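Local coordinates for protein beta-galactosidase (Marinomonas sp. ef1, PDB 6Y2K) that hydrolyses beta-galactosides, releasing their terminal galactose, as a cold-active hexameric GH42 beta-galactosidase from an Antarctic bacterium, at residues Y267-T279 with H284-A296. Sequence-based numbering, arbitrary orientation.
Sequences YPLGSLDKEPLYT and HTYLRVGHPDAGA
Tyr278 and His291 lie with their rings nearly parallel, 28° between planes, yet slid so far apart (centroids 5.2 Å) that they barely overlap. Tyr278 CE1 leans on His291 CB at 3.3 Å and on the near rim of the imidazole, at CG. With CG anti to the backbone N (chi1 -174°), His291 keeps its ring next to its own carbonyl, where ND1 accepts Asp293 N at 3.2 Å, the donor standing 33° out of the ring plane. NE2 is bonded at Glu444, so both nitrogens have partners that fix the ring's rotation; an alanine here would probably leave Glu444 and the Asp293 amide without their mate and take away the ring that lies slid beside Tyr278. The phenol oxygen reaches past the histidine to Ala294 CB and is hydrogen-bonded to Tyr440 OH, while Leu272 CD1 lies over one tyrosine face and Leu277 CD2 over the other, each toward the rim.

Farther along, leucine methyls meet bare backbone. Leu272 CD2 sits 3.1 Å from Tyr286 O, a carbonyl already gripped by the amides of Val289 and Gly290, and Leu269 CD2 lies 3.3 Å from Arg288 C. Gly290 passes close to Pro268, where a beta carbon would collide with Pro268 CB. Waters supply the polar links: one joins Pro268 O, Ser271 OG and His291 N, another bridges Leu269 O and Leu287 O. The whole illustrates a beta-to-alpha connection of a TIM barrel: a short helix after strand 261-266 is backed by the loop leading into helix 294-305, which precedes strand 310-315.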
ATOM      1  N   TYR A 267      -0.213 -33.410 -13.575  1.00 14.67           N
ATOM      2  CA  TYR A 267      -0.334 -33.138 -12.162  1.00 14.77           C
ATOM      3  C   TYR A 267      -0.570 -31.642 -11.974  1.00 14.75           C
ATOM      4  O   TYR A 267       0.349 -30.912 -11.592  1.00 14.98           O
ATOM      5  CB  TYR A 267       0.918 -33.618 -11.443  1.00 15.00           C
ATOM      6  CG  TYR A 267       1.142 -35.108 -11.548  1.00 15.51           C
ATOM      7  CD1 TYR A 267       0.457 -35.992 -10.714  1.00 15.78           C
ATOM      8  CD2 TYR A 267       2.035 -35.638 -12.480  1.00 15.56           C
ATOM      9  CE1 TYR A 267       0.654 -37.357 -10.801  1.00 15.91           C
ATOM     10  CE2 TYR A 267       2.243 -37.006 -12.574  1.00 15.67           C
ATOM     11  CZ  TYR A 267       1.548 -37.860 -11.734  1.00 15.59           C
ATOM     12  OH  TYR A 267       1.756 -39.211 -11.802  1.00 15.45           O
ATOM     13  N   PRO A 268      -1.807 -31.180 -12.243  1.00 14.62           N
ATOM     14  CA  PRO A 268      -2.111 -29.746 -12.290  1.00 14.42           C
ATOM     15  C   PRO A 268      -1.772 -28.946 -11.030  1.00 14.46           C
ATOM     16  O   PRO A 268      -1.380 -27.787 -11.146  1.00 14.37           O
ATOM     17  CB  PRO A 268      -3.626 -29.721 -12.541  1.00 14.37           C
ATOM     18  CG  PRO A 268      -3.902 -31.013 -13.207  1.00 14.55           C
ATOM     19  CD  PRO A 268      -3.030 -31.976 -12.470  1.00 14.36           C
ATOM     20  N   LEU A 269      -1.906 -29.554  -9.851  1.00 14.40           N
ATOM     21  CA  LEU A 269      -1.617 -28.845  -8.593  1.00 14.21           C
ATOM     22  C   LEU A 269      -0.132 -28.730  -8.332  1.00 14.25           C
ATOM     23  O   LEU A 269       0.314 -27.739  -7.783  1.00 14.11           O
ATOM     24  CB  LEU A 269      -2.289 -29.503  -7.394  1.00 14.01           C
ATOM     25  CG  LEU A 269      -3.762 -29.896  -7.533  1.00 14.12           C
ATOM     26  CD1 LEU A 269      -4.319 -30.262  -6.165  1.00 14.26           C
ATOM     27  CD2 LEU A 269      -4.596 -28.808  -8.186  1.00 14.03           C
ATOM     28  N   GLY A 270       0.628 -29.752  -8.724  1.00 14.74           N
ATOM     29  CA  GLY A 270       2.076 -29.728  -8.612  1.00 14.57           C
ATOM     30  C   GLY A 270       2.696 -28.713  -9.548  1.00 14.43           C
ATOM     31  O   GLY A 270       3.535 -27.934  -9.122  1.00 13.80           O
ATOM     32  N   SER A 271       2.278 -28.716 -10.815  1.00 14.48           N
ATOM     33  CA  SER A 271       2.807 -27.756 -11.796  1.00 15.07           C
ATOM     34  C   SER A 271       2.441 -26.300 -11.452  1.00 14.91           C
ATOM     35  O   SER A 271       3.278 -25.407 -11.586  1.00 14.82           O
ATOM     36  CB  SER A 271       2.372 -28.108 -13.225  1.00 15.44           C
ATOM     37  OG  SER A 271       0.969 -27.965 -13.405  1.00 16.65           O
ATOM     38  N   LEU A 272       1.220 -26.066 -10.974  1.00 15.08           N
ATOM     39  CA  LEU A 272       0.818 -24.711 -10.575  1.00 15.42           C
ATOM     40  C   LEU A 272       1.728 -24.156  -9.469  1.00 15.57           C
ATOM     41  O   LEU A 272       2.242 -23.040  -9.582  1.00 15.35           O
ATOM     42  CB  LEU A 272      -0.643 -24.665 -10.120  1.00 15.30           C
ATOM     43  CG  LEU A 272      -1.157 -23.271  -9.732  1.00 15.34           C
ATOM     44  CD1 LEU A 272      -1.064 -22.275 -10.883  1.00 15.28           C
ATOM     45  CD2 LEU A 272      -2.577 -23.383  -9.218  1.00 15.48           C
ATOM     46  N   ASP A 273       1.922 -24.949  -8.419  1.00 15.91           N
ATOM     47  CA  ASP A 273       2.719 -24.530  -7.271  1.00 16.19           C
ATOM     48  C   ASP A 273       4.194 -24.395  -7.641  1.00 16.64           C
ATOM     49  O   ASP A 273       4.839 -23.412  -7.251  1.00 15.92           O
ATOM     50  CB  ASP A 273       2.557 -25.501  -6.099  1.00 16.18           C
ATOM     51  CG  ASP A 273       3.403 -25.104  -4.895  1.00 16.68           C
ATOM     52  OD1 ASP A 273       3.008 -24.190  -4.138  1.00 16.80           O
ATOM     53  OD2 ASP A 273       4.478 -25.709  -4.705  1.00 16.98           O
ATOM     54  N   LYS A 274       4.708 -25.362  -8.402  1.00 16.85           N
ATOM     55  CA  LYS A 274       6.136 -25.415  -8.726  1.00 17.87           C
ATOM     56  C   LYS A 274       6.617 -24.449  -9.822  1.00 17.06           C
ATOM     57  O   LYS A 274       7.701 -23.883  -9.694  1.00 15.73           O
ATOM     58  CB  LYS A 274       6.541 -26.848  -9.109  1.00 19.78           C
ATOM     59  CG  LYS A 274       8.033 -27.030  -9.368  1.00 21.27           C
ATOM     60  CD  LYS A 274       8.345 -28.452  -9.787  1.00 23.11           C
ATOM     61  CE  LYS A 274       9.823 -28.617 -10.086  1.00 24.43           C
ATOM     62  NZ  LYS A 274      10.063 -29.855 -10.878  1.00 26.05           N
ATOM     63  N   GLU A 275       5.855 -24.296 -10.905  1.00 16.29           N
ATOM     64  CA  GLU A 275       6.379 -23.651 -12.124  1.00 16.37           C
ATOM     65  C   GLU A 275       6.456 -22.117 -12.058  1.00 16.43           C
ATOM     66  O   GLU A 275       5.457 -21.467 -11.752  1.00 16.21           O
ATOM     67  CB  GLU A 275       5.555 -24.053 -13.358  1.00 16.43           C
ATOM     68  CG  GLU A 275       5.620 -25.530 -13.720  1.00 16.83           C
ATOM     69  CD  GLU A 275       7.015 -26.037 -14.047  1.00 17.19           C
ATOM     70  OE1 GLU A 275       7.264 -27.247 -13.836  1.00 17.10           O
ATOM     71  OE2 GLU A 275       7.852 -25.241 -14.524  1.00 17.01           O
ATOM     72  N   PRO A 276       7.630 -21.530 -12.369  1.00 16.87           N
ATOM     73  CA  PRO A 276       7.712 -20.063 -12.426  1.00 17.16           C
ATOM     74  C   PRO A 276       6.866 -19.387 -13.501  1.00 16.68           C
ATOM     75  O   PRO A 276       6.660 -18.181 -13.426  1.00 16.99           O
ATOM     76  CB  PRO A 276       9.200 -19.800 -12.690  1.00 17.88           C
ATOM     77  CG  PRO A 276       9.889 -20.984 -12.127  1.00 17.99           C
ATOM     78  CD  PRO A 276       8.971 -22.143 -12.419  1.00 17.40           C
ATOM     79  N   LEU A 277       6.399 -20.135 -14.500  1.00 16.69           N
ATOM     80  CA  LEU A 277       5.405 -19.635 -15.471  1.00 16.88           C
ATOM     81  C   LEU A 277       4.242 -18.862 -14.821  1.00 16.60           C
ATOM     82  O   LEU A 277       3.797 -17.831 -15.335  1.00 16.32           O
ATOM     83  CB  LEU A 277       4.828 -20.828 -16.244  1.00 17.15           C
ATOM     84  CG  LEU A 277       3.634 -20.613 -17.173  1.00 17.91           C
ATOM     85  CD1 LEU A 277       4.019 -19.721 -18.332  1.00 17.91           C
ATOM     86  CD2 LEU A 277       3.135 -21.953 -17.681  1.00 18.18           C
ATOM     87  N   TYR A 278       3.732 -19.388 -13.714  1.00 16.05           N
ATOM     88  CA  TYR A 278       2.503 -18.874 -13.132  1.00 16.19           C
ATOM     89  C   TYR A 278       2.738 -17.711 -12.175  1.00 16.85           C
ATOM     90  O   TYR A 278       3.731 -17.686 -11.444  1.00 16.96           O
ATOM     91  CB  TYR A 278       1.748 -20.008 -12.440  1.00 15.74           C
ATOM     92  CG  TYR A 278       1.340 -21.104 -13.403  1.00 15.21           C
ATOM     93  CD1 TYR A 278       0.469 -20.835 -14.462  1.00 14.99           C
ATOM     94  CD2 TYR A 278       1.832 -22.406 -13.272  1.00 14.86           C
ATOM     95  CE1 TYR A 278       0.095 -21.828 -15.354  1.00 14.69           C
ATOM     96  CE2 TYR A 278       1.462 -23.404 -14.158  1.00 14.71           C
ATOM     97  CZ  TYR A 278       0.582 -23.115 -15.196  1.00 14.77           C
ATOM     98  OH  TYR A 278       0.188 -24.103 -16.085  1.00 13.64           O
ATOM     99  N   THR A 279       1.815 -16.748 -12.201  1.00 17.37           N
ATOM    100  CA  THR A 279       1.862 -15.595 -11.313  1.00 17.59           C
ATOM    101  C   THR A 279       1.426 -15.969  -9.907  1.00 18.04           C
ATOM    102  O   THR A 279       0.815 -17.023  -9.677  1.00 16.68           O
ATOM    103  CB  THR A 279       0.939 -14.465 -11.789  1.00 17.71           C
ATOM    104  OG1 THR A 279      -0.424 -14.918 -11.791  1.00 17.60           O
ATOM    105  CG2 THR A 279       1.345 -13.973 -13.180  1.00 17.92           C
ATOM    106  N   HIS A 284      -2.573 -18.699  -6.261  1.00 16.48           N
ATOM    107  CA  HIS A 284      -3.578 -18.561  -5.213  1.00 16.37           C
ATOM    108  C   HIS A 284      -4.980 -18.902  -5.728  1.00 16.44           C
ATOM    109  O   HIS A 284      -5.676 -19.725  -5.136  1.00 16.95           O
ATOM    110  CB  HIS A 284      -3.549 -17.156  -4.602  1.00 16.55           C
ATOM    111  CG  HIS A 284      -4.438 -17.017  -3.407  1.00 16.96           C
ATOM    112  ND1 HIS A 284      -5.687 -16.437  -3.476  1.00 17.42           N
ATOM    113  CD2 HIS A 284      -4.285 -17.431  -2.127  1.00 16.87           C
ATOM    114  CE1 HIS A 284      -6.259 -16.486  -2.285  1.00 17.25           C
ATOM    115  NE2 HIS A 284      -5.427 -17.077  -1.446  1.00 18.07           N
ATOM    116  N   THR A 285      -5.383 -18.283  -6.832  1.00 15.86           N
ATOM    117  CA  THR A 285      -6.734 -18.472  -7.394  1.00 16.02           C
ATOM    118  C   THR A 285      -7.046 -19.915  -7.740  1.00 15.82           C
ATOM    119  O   THR A 285      -8.138 -20.399  -7.462  1.00 16.10           O
ATOM    120  CB  THR A 285      -6.910 -17.596  -8.659  1.00 16.59           C
ATOM    121  OG1 THR A 285      -6.803 -16.223  -8.281  1.00 17.54           O
ATOM    122  CG2 THR A 285      -8.261 -17.835  -9.372  1.00 16.74           C
ATOM    123  N   TYR A 286      -6.082 -20.603  -8.343  1.00 15.38           N
ATOM    124  CA  TYR A 286      -6.309 -21.942  -8.884  1.00 15.28           C
ATOM    125  C   TYR A 286      -5.635 -23.067  -8.064  1.00 15.00           C
ATOM    126  O   TYR A 286      -5.486 -24.196  -8.556  1.00 15.35           O
ATOM    127  CB  TYR A 286      -5.831 -21.954 -10.337  1.00 15.15           C
ATOM    128  CG  TYR A 286      -6.610 -21.029 -11.252  1.00 15.25           C
ATOM    129  CD1 TYR A 286      -7.964 -21.260 -11.518  1.00 15.36           C
ATOM    130  CD2 TYR A 286      -5.998 -19.925 -11.861  1.00 15.62           C
ATOM    131  CE1 TYR A 286      -8.687 -20.423 -12.361  1.00 15.16           C
ATOM    132  CE2 TYR A 286      -6.713 -19.088 -12.713  1.00 15.36           C
ATOM    133  CZ  TYR A 286      -8.058 -19.342 -12.960  1.00 15.39           C
ATOM    134  OH  TYR A 286      -8.776 -18.522 -13.800  1.00 15.40           O
ATOM    135  N   LEU A 287      -5.254 -22.764  -6.816  1.00 14.64           N
ATOM    136  CA  LEU A 287      -4.566 -23.705  -5.917  1.00 14.59           C
ATOM    137  C   LEU A 287      -5.028 -25.160  -6.033  1.00 14.55           C
ATOM    138  O   LEU A 287      -4.204 -26.055  -6.097  1.00 14.35           O
ATOM    139  CB  LEU A 287      -4.768 -23.272  -4.456  1.00 14.72           C
ATOM    140  CG  LEU A 287      -4.154 -24.140  -3.354  1.00 14.74           C
ATOM    141  CD1 LEU A 287      -2.639 -24.057  -3.394  1.00 15.08           C
ATOM    142  CD2 LEU A 287      -4.663 -23.715  -1.990  1.00 14.84           C
ATOM    143  N   ARG A 288      -6.345 -25.376  -6.031  1.00 14.58           N
ATOM    144  CA  ARG A 288      -6.924 -26.718  -5.923  1.00 14.66           C
ATOM    145  C   ARG A 288      -7.424 -27.328  -7.235  1.00 14.71           C
ATOM    146  O   ARG A 288      -7.957 -28.453  -7.215  1.00 14.88           O
ATOM    147  CB  ARG A 288      -8.052 -26.712  -4.887  1.00 14.55           C
ATOM    148  CG  ARG A 288      -7.620 -26.238  -3.503  1.00 14.82           C
ATOM    149  CD  ARG A 288      -8.659 -26.603  -2.449  1.00 15.09           C
ATOM    150  NE  ARG A 288      -8.300 -26.090  -1.134  1.00 15.33           N
ATOM    151  CZ  ARG A 288      -7.376 -26.615  -0.326  1.00 15.19           C
ATOM    152  NH1 ARG A 288      -6.687 -27.693  -0.688  1.00 15.28           N
ATOM    153  NH2 ARG A 288      -7.135 -26.047   0.853  1.00 15.17           N
ATOM    154  N   VAL A 289      -7.260 -26.614  -8.358  1.00 14.56           N
ATOM    155  CA  VAL A 289      -7.628 -27.138  -9.690  1.00 14.62           C
ATOM    156  C   VAL A 289      -6.551 -27.053 -10.783  1.00 14.73           C
ATOM    157  O   VAL A 289      -6.684 -27.700 -11.834  1.00 14.86           O
ATOM    158  CB  VAL A 289      -8.921 -26.468 -10.216  1.00 14.85           C
ATOM    159  CG1 VAL A 289     -10.093 -26.802  -9.297  1.00 15.10           C
ATOM    160  CG2 VAL A 289      -8.760 -24.955 -10.357  1.00 14.88           C
ATOM    161  N   GLY A 290      -5.504 -26.257 -10.563  1.00 14.33           N
ATOM    162  CA  GLY A 290      -4.506 -25.994 -11.593  1.00 14.02           C
ATOM    163  C   GLY A 290      -4.959 -24.892 -12.524  1.00 14.05           C
ATOM    164  O   GLY A 290      -6.137 -24.542 -12.564  1.00 13.50           O
ATOM    165  N   HIS A 291      -4.019 -24.328 -13.274  1.00 14.25           N
ATOM    166  CA  HIS A 291      -4.343 -23.260 -14.208  1.00 14.11           C
ATOM    167  C   HIS A 291      -5.255 -23.835 -15.296  1.00 13.96           C
ATOM    168  O   HIS A 291      -5.074 -24.990 -15.692  1.00 14.19           O
ATOM    169  CB  HIS A 291      -3.071 -22.662 -14.820  1.00 14.07           C
ATOM    170  CG  HIS A 291      -3.322 -21.473 -15.687  1.00 14.06           C
ATOM    171  ND1 HIS A 291      -3.557 -21.578 -17.044  1.00 14.30           N
ATOM    172  CD2 HIS A 291      -3.363 -20.150 -15.397  1.00 14.30           C
ATOM    173  CE1 HIS A 291      -3.747 -20.369 -17.546  1.00 14.42           C
ATOM    174  NE2 HIS A 291      -3.632 -19.484 -16.568  1.00 14.12           N
ATOM    175  N   PRO A 292      -6.250 -23.054 -15.769  1.00 14.01           N
ATOM    176  CA  PRO A 292      -7.210 -23.587 -16.770  1.00 13.99           C
ATOM    177  C   PRO A 292      -6.628 -24.175 -18.065  1.00 14.21           C
ATOM    178  O   PRO A 292      -7.301 -24.987 -18.720  1.00 14.44           O
ATOM    179  CB  PRO A 292      -8.057 -22.364 -17.099  1.00 14.00           C
ATOM    180  CG  PRO A 292      -8.068 -21.597 -15.824  1.00 13.80           C
ATOM    181  CD  PRO A 292      -6.666 -21.714 -15.312  1.00 13.55           C
ATOM    182  N   ASP A 293      -5.401 -23.779 -18.418  1.00 14.03           N
ATOM    183  CA  ASP A 293      -4.702 -24.263 -19.613  1.00 14.37           C
ATOM    184  C   ASP A 293      -3.517 -25.205 -19.370  1.00 14.07           C
ATOM    185  O   ASP A 293      -2.819 -25.570 -20.321  1.00 14.03           O
ATOM    186  CB  ASP A 293      -4.237 -23.058 -20.431  1.00 14.46           C
ATOM    187  CG  ASP A 293      -5.370 -22.124 -20.746  1.00 15.06           C
ATOM    188  OD1 ASP A 293      -6.452 -22.639 -21.156  1.00 14.59           O
ATOM    189  OD2 ASP A 293      -5.209 -20.891 -20.548  1.00 14.64           O
ATOM    190  N   ALA A 294      -3.305 -25.624 -18.126  1.00 13.95           N
ATOM    191  CA  ALA A 294      -2.139 -26.432 -17.787  1.00 14.01           C
ATOM    192  C   ALA A 294      -2.206 -27.805 -18.457  1.00 13.96           C
ATOM    193  O   ALA A 294      -1.222 -28.268 -19.034  1.00 14.30           O
ATOM    194  CB  ALA A 294      -2.012 -26.576 -16.278  1.00 13.97           C
ATOM    195  N   GLY A 295      -3.374 -28.436 -18.387  1.00 13.64           N
ATOM    196  CA  GLY A 295      -3.612 -29.708 -19.074  1.00 13.50           C
ATOM    197  C   GLY A 295      -3.803 -29.498 -20.564  1.00 13.38           C
ATOM    198  O   GLY A 295      -3.142 -30.138 -21.378  1.00 12.97           O
ATOM    199  N   ALA A 296      -4.718 -28.585 -20.889  1.00 13.53           N
ATOM    200  CA  ALA A 296      -5.082 -28.238 -22.265  1.00 13.63           C
ATOM    201  C   ALA A 296      -3.899 -28.023 -23.198  1.00 13.53           C
ATOM    202  O   ALA A 296      -3.856 -28.598 -24.284  1.00 13.94           O
ATOM    203  CB  ALA A 296      -5.975 -27.002 -22.264  1.00 13.68           C
TER
HETATM  204  O   HOH W   1      -1.425 -25.931 -13.284  1.00 14.44           O
HETATM  205  O   HOH W   2      -1.366 -25.781  -6.513  1.00 14.68           O